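Local structure of acinetobacter secreted protease CpaA (Acinetobacter nosocomialis M2, 6O38) at residues A[235-240]-A[266-271]; A[317-322]-A[339-344]. The protein is a type II secreted zinc metalloprotease, held here in complex with its chaperone CpaB, that probably cleaves protein substrates outside the cell. One frame throughout, in Å; residues are numbered along the deposited sequence.

Interaction 1: residues A[235-240]-A[266-271]; sequences RIIIKS and QYEFMY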
# COMPACT_ATOMS: atom_id res chain seq x y z
N ARG A 235 -9.91 8.28 -14.58
CA ARG A 235 -9.93 6.88 -14.17
C ARG A 235 -11.28 6.25 -14.48
O ARG A 235 -12.32 6.89 -14.34
CB ARG A 235 -9.61 6.73 -12.68
CG ARG A 235 -8.15 6.99 -12.35
CD ARG A 235 -7.82 6.58 -10.93
NE ARG A 235 -6.41 6.81 -10.61
CZ ARG A 235 -5.75 6.20 -9.63
NH1 ARG A 235 -6.37 5.32 -8.87
NH2 ARG A 235 -4.48 6.48 -9.42
N ILE A 236 -11.24 4.99 -14.90
CA ILE A 236 -12.43 4.19 -15.14
C ILE A 236 -12.31 2.91 -14.33
O ILE A 236 -11.34 2.16 -14.49
CB ILE A 236 -12.62 3.86 -16.64
CG1 ILE A 236 -12.94 5.13 -17.43
CG2 ILE A 236 -13.71 2.82 -16.83
CD1 ILE A 236 -13.13 4.89 -18.91
N ILE A 237 -13.29 2.66 -13.47
CA ILE A 237 -13.40 1.41 -12.72
C ILE A 237 -14.52 0.59 -13.34
O ILE A 237 -15.62 1.10 -13.57
CB ILE A 237 -13.66 1.67 -11.22
CG1 ILE A 237 -12.48 2.41 -10.60
CG2 ILE A 237 -13.91 0.36 -10.49
CD1 ILE A 237 -12.70 2.81 -9.16
N ILE A 238 -14.23 -0.68 -13.61
CA ILE A 238 -15.20 -1.61 -14.18
C ILE A 238 -15.43 -2.72 -13.16
O ILE A 238 -14.49 -3.42 -12.78
CB ILE A 238 -14.72 -2.18 -15.52
CG1 ILE A 238 -14.45 -1.04 -16.51
CG2 ILE A 238 -15.76 -3.14 -16.09
CD1 ILE A 238 -13.99 -1.51 -17.87
N LYS A 239 -16.69 -2.87 -12.73
CA LYS A 239 -17.06 -3.84 -11.72
C LYS A 239 -18.13 -4.78 -12.27
O LYS A 239 -18.92 -4.39 -13.14
CB LYS A 239 -17.62 -3.17 -10.46
CG LYS A 239 -16.65 -2.30 -9.68
CD LYS A 239 -17.40 -1.57 -8.58
CE LYS A 239 -16.52 -0.57 -7.85
NZ LYS A 239 -17.27 0.11 -6.75
N SER A 240 -18.15 -6.01 -11.77
CA SER A 240 -19.14 -6.98 -12.19
C SER A 240 -19.66 -7.76 -10.99
O SER A 240 -18.89 -8.19 -10.13
CB SER A 240 -18.57 -7.96 -13.22
OG SER A 240 -19.52 -8.97 -13.53
N GLN A 266 -12.83 -6.75 -10.60
CA GLN A 266 -12.75 -5.30 -10.70
C GLN A 266 -11.48 -4.91 -11.45
O GLN A 266 -10.40 -5.40 -11.13
CB GLN A 266 -12.78 -4.64 -9.32
CG GLN A 266 -12.82 -3.12 -9.36
CD GLN A 266 -12.95 -2.50 -7.98
OE1 GLN A 266 -13.99 -2.61 -7.34
NE2 GLN A 266 -11.88 -1.86 -7.52
N TYR A 267 -11.63 -4.02 -12.43
CA TYR A 267 -10.51 -3.47 -13.17
C TYR A 267 -10.50 -1.95 -13.02
O TYR A 267 -11.56 -1.32 -12.96
CB TYR A 267 -10.59 -3.83 -14.66
CG TYR A 267 -10.32 -5.29 -14.97
CD1 TYR A 267 -11.30 -6.26 -14.77
CD2 TYR A 267 -9.10 -5.70 -15.48
CE1 TYR A 267 -11.06 -7.59 -15.05
CE2 TYR A 267 -8.85 -7.02 -15.78
CZ TYR A 267 -9.83 -7.96 -15.56
OH TYR A 267 -9.59 -9.29 -15.85
N GLU A 268 -9.31 -1.38 -12.96
CA GLU A 268 -9.14 0.07 -12.87
C GLU A 268 -8.17 0.52 -13.95
O GLU A 268 -7.10 -0.07 -14.12
CB GLU A 268 -8.64 0.49 -11.49
CG GLU A 268 -8.88 1.95 -11.15
CD GLU A 268 -8.48 2.30 -9.74
OE1 GLU A 268 -8.48 3.50 -9.39
OE2 GLU A 268 -8.15 1.38 -8.96
N PHE A 269 -8.54 1.58 -14.67
CA PHE A 269 -7.73 2.11 -15.75
C PHE A 269 -7.47 3.59 -15.51
O PHE A 269 -8.30 4.29 -14.91
CB PHE A 269 -8.41 1.92 -17.12
CG PHE A 269 -8.74 0.50 -17.45
CD1 PHE A 269 -9.91 -0.08 -16.97
CD2 PHE A 269 -7.89 -0.27 -18.22
CE1 PHE A 269 -10.22 -1.40 -17.27
CE2 PHE A 269 -8.19 -1.58 -18.52
CZ PHE A 269 -9.36 -2.15 -18.04
N MSE A 270 -6.32 4.05 -15.97
CA MSE A 270 -5.94 5.45 -15.81
C MSE A 270 -5.33 5.99 -17.10
O MSE A 270 -4.36 5.42 -17.61
CB MSE A 270 -4.96 5.61 -14.65
CG MSE A 270 -4.53 7.04 -14.40
SE MSE A 270 -3.04 7.16 -13.14
CE MSE A 270 -1.69 6.23 -14.20
N TYR A 271 -5.89 7.07 -17.61
CA TYR A 271 -5.42 7.64 -18.87
C TYR A 271 -4.14 8.43 -18.66
O TYR A 271 -3.97 9.12 -17.65
CB TYR A 271 -6.50 8.53 -19.49
CG TYR A 271 -6.22 8.88 -20.94
CD1 TYR A 271 -6.42 7.94 -21.94
CD2 TYR A 271 -5.75 10.13 -21.29
CE1 TYR A 271 -6.16 8.25 -23.27
CE2 TYR A 271 -5.49 10.45 -22.62
CZ TYR A 271 -5.70 9.51 -23.60
OH TYR A 271 -5.44 9.81 -24.91
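Ile238 reaches its CD1 methyl to CE1 of the Phe269 ring, 3.8 Å away, on the closely packed face of this strand pair. The methyl comes in obliquely, carried there by an extended chain. Ile236 and Tyr267 share this face. Leu226, Pro227 and Leu261 close over it, and Tyr267 OH bonds to Thr260 O. Strands 235-240 and 266-271 run antiparallel, at 169°, inside one StcE-type beta-sandwich domain. Ile236 N bonds to Phe269 O at 3.0 Å, and Phe269 N returns to Ile236 O at 2.9 Å. Ile238 and Tyr267 form the other hydrogen-bonded pair. The opposite face is more polar. Arg235, Ile237, Lys239 and Gln266 are partly exposed there, while Glu268 and Met270 are buried. Arg235 NH1 makes a salt bridge to Glu268 OE1 at 2.8 Å. The N-H...O angle is bent to 139°, and the donor sits above the carboxylate plane. Arg235 NH2 bonds to Pro543 O. Ile237 CG1 lies alongside Glu268 CG at 3.7 Å. Lys239 runs beside Gln266, and its amine pairs with Glu212. Gln266 O accepts a hydrogen bond from Asn124 ND2 of the chaperone CpaB. Asp122 of CpaB brings a like charge close to Glu268, which might favour protonation of one of them.

Interaction 2: residues A[317-322]-A[339-344]; sequences PTLQLP and ADTYIN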
# COMPACT_ATOMS: atom_id res chain seq x y z
N PRO A 317 3.96 -33.22 -9.05
CA PRO A 317 5.29 -33.48 -9.61
C PRO A 317 5.61 -32.61 -10.82
O PRO A 317 6.75 -32.15 -10.95
CB PRO A 317 5.23 -34.97 -9.98
CG PRO A 317 3.78 -35.23 -10.21
CD PRO A 317 3.06 -34.38 -9.21
N THR A 318 4.64 -32.37 -11.69
CA THR A 318 4.82 -31.55 -12.87
C THR A 318 3.65 -30.58 -13.01
O THR A 318 2.51 -30.91 -12.67
CB THR A 318 4.95 -32.38 -14.16
OG1 THR A 318 3.70 -33.03 -14.44
CG2 THR A 318 6.04 -33.44 -14.02
N LEU A 319 3.95 -29.38 -13.51
CA LEU A 319 2.93 -28.38 -13.80
C LEU A 319 3.10 -27.90 -15.23
O LEU A 319 4.22 -27.61 -15.66
CB LEU A 319 3.01 -27.20 -12.83
CG LEU A 319 2.59 -27.44 -11.38
CD1 LEU A 319 2.69 -26.15 -10.58
CD2 LEU A 319 1.18 -28.00 -11.33
N GLN A 320 1.99 -27.82 -15.95
CA GLN A 320 1.97 -27.32 -17.32
C GLN A 320 1.42 -25.90 -17.29
O GLN A 320 0.30 -25.67 -16.82
CB GLN A 320 1.12 -28.21 -18.22
CG GLN A 320 1.14 -27.84 -19.69
CD GLN A 320 2.38 -28.34 -20.41
OE1 GLN A 320 3.20 -29.05 -19.83
NE2 GLN A 320 2.51 -27.97 -21.68
N LEU A 321 2.21 -24.95 -17.79
CA LEU A 321 1.76 -23.57 -17.85
C LEU A 321 0.54 -23.47 -18.76
O LEU A 321 0.35 -24.31 -19.65
CB LEU A 321 2.89 -22.67 -18.36
CG LEU A 321 4.03 -22.47 -17.36
CD1 LEU A 321 5.12 -21.58 -17.93
CD2 LEU A 321 3.51 -21.89 -16.05
N PRO A 322 -0.32 -22.47 -18.56
CA PRO A 322 -1.60 -22.42 -19.28
C PRO A 322 -1.42 -22.53 -20.79
O PRO A 322 -0.54 -21.89 -21.38
CB PRO A 322 -2.17 -21.06 -18.88
CG PRO A 322 -1.59 -20.79 -17.54
CD PRO A 322 -0.21 -21.38 -17.56
N ALA A 339 9.71 -31.39 -1.89
CA ALA A 339 10.15 -31.90 -3.18
C ALA A 339 10.00 -30.85 -4.27
O ALA A 339 9.17 -29.94 -4.17
CB ALA A 339 9.37 -33.16 -3.55
N ASP A 340 10.81 -30.99 -5.32
CA ASP A 340 10.76 -30.07 -6.44
C ASP A 340 9.51 -30.32 -7.29
O ASP A 340 8.87 -31.37 -7.21
CB ASP A 340 12.01 -30.20 -7.31
CG ASP A 340 13.26 -29.75 -6.60
OD1 ASP A 340 13.17 -29.27 -5.45
OD2 ASP A 340 14.36 -29.87 -7.20
N THR A 341 9.19 -29.33 -8.12
CA THR A 341 8.10 -29.43 -9.08
C THR A 341 8.60 -28.93 -10.43
O THR A 341 9.16 -27.83 -10.51
CB THR A 341 6.88 -28.61 -8.63
OG1 THR A 341 6.29 -29.23 -7.48
CG2 THR A 341 5.85 -28.54 -9.75
N TYR A 342 8.40 -29.73 -11.47
CA TYR A 342 8.82 -29.35 -12.80
C TYR A 342 7.76 -28.49 -13.48
O TYR A 342 6.56 -28.72 -13.32
CB TYR A 342 9.12 -30.59 -13.65
CG TYR A 342 10.29 -31.39 -13.14
CD1 TYR A 342 11.60 -30.97 -13.37
CD2 TYR A 342 10.10 -32.56 -12.42
CE1 TYR A 342 12.67 -31.70 -12.90
CE2 TYR A 342 11.17 -33.30 -11.95
CZ TYR A 342 12.45 -32.86 -12.19
OH TYR A 342 13.53 -33.59 -11.73
N ILE A 343 8.21 -27.49 -14.23
CA ILE A 343 7.34 -26.55 -14.93
C ILE A 343 7.61 -26.69 -16.42
O ILE A 343 8.77 -26.66 -16.85
CB ILE A 343 7.57 -25.10 -14.47
CG1 ILE A 343 7.44 -24.99 -12.95
CG2 ILE A 343 6.59 -24.16 -15.15
CD1 ILE A 343 6.08 -25.38 -12.42
N ASN A 344 6.54 -26.84 -17.20
CA ASN A 344 6.66 -27.04 -18.64
C ASN A 344 5.70 -26.13 -19.38
O ASN A 344 4.69 -25.66 -18.83
CB ASN A 344 6.40 -28.50 -19.03
CG ASN A 344 7.42 -29.45 -18.43
OD1 ASN A 344 8.56 -29.53 -18.90
ND2 ASN A 344 7.02 -30.18 -17.40
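Leu319 and Ile343 lie side by side on the buried face of this short parallel pair, with Leu319 CB 3.6 Å from Ile343 CD1. Ile343 turns CD1 toward Leu319 through a bent chi2 of -61°. Its other branch, CG2, sits anti to the backbone N and meets Leu321 CG at 3.8 Å. Leu321 crosses Ile343 at about a right angle. The isoleucine therefore touches one leucine with each branch. Thr341 adds its CG2 methyl, 3.8 Å from Leu319 CG.

On the other face Gln320 folds back at chi2, and OE1 comes to 3.3 Å from Asn344 CB. This is a contact with carbon, not a hydrogen bond. The two side chains cross at about a right angle, while their amide planes are only 23° apart. Thr318 and Tyr342 also lie on this more exposed face.

The backbone sets this register. Tyr342 N bonds to Pro317 O, and Leu319 N bonds to Tyr342 O at 2.7 Å. Asn344 N then takes Leu319 O, and Leu321 N takes Asn344 O at 2.8 Å. The last of these is nearly straight, with an N-H...O angle of 175°.

Further out, Leu310 backs Leu319 and Thr341, while Val331 and Ile333 back Leu321 and Ile343. Thr341 OG1 bonds to Gln316 O, which would hold chi1 and so keep CG2 turned to Leu319. Trp315 NE1 bonds to Asp340 O. Strand 341-344 also pairs with strand 350-353 through Ile343 and Thr351. The result is a small three-stranded sheet with strand 341-344 in the middle. Its buried face packs on strands 305-310 and 330-335, consistent with the two layers of the StcE-type beta-sandwich domain.

Interaction 1 and interaction 2 belong to successive StcE-type beta-sandwich domains, and the first closes before the second opens along the chain. Their centres are 34 Å apart. Their nearest atoms are about 14 Å apart, so they do not touch. The centre of interaction 1 lies about 16 Å from the centre of the chain, that of interaction 2 about 32 Å. Interaction 1 is antiparallel and meets the chaperone chain, whereas interaction 2 is parallel and no other chain of the assembly touches it. Neither contributes to the zinc site, which His498, His502 and His508 form in the reprolysin-like protease region. In interaction 1, Met270 packs on Tyr541, which follows the zinc ligands in the chain.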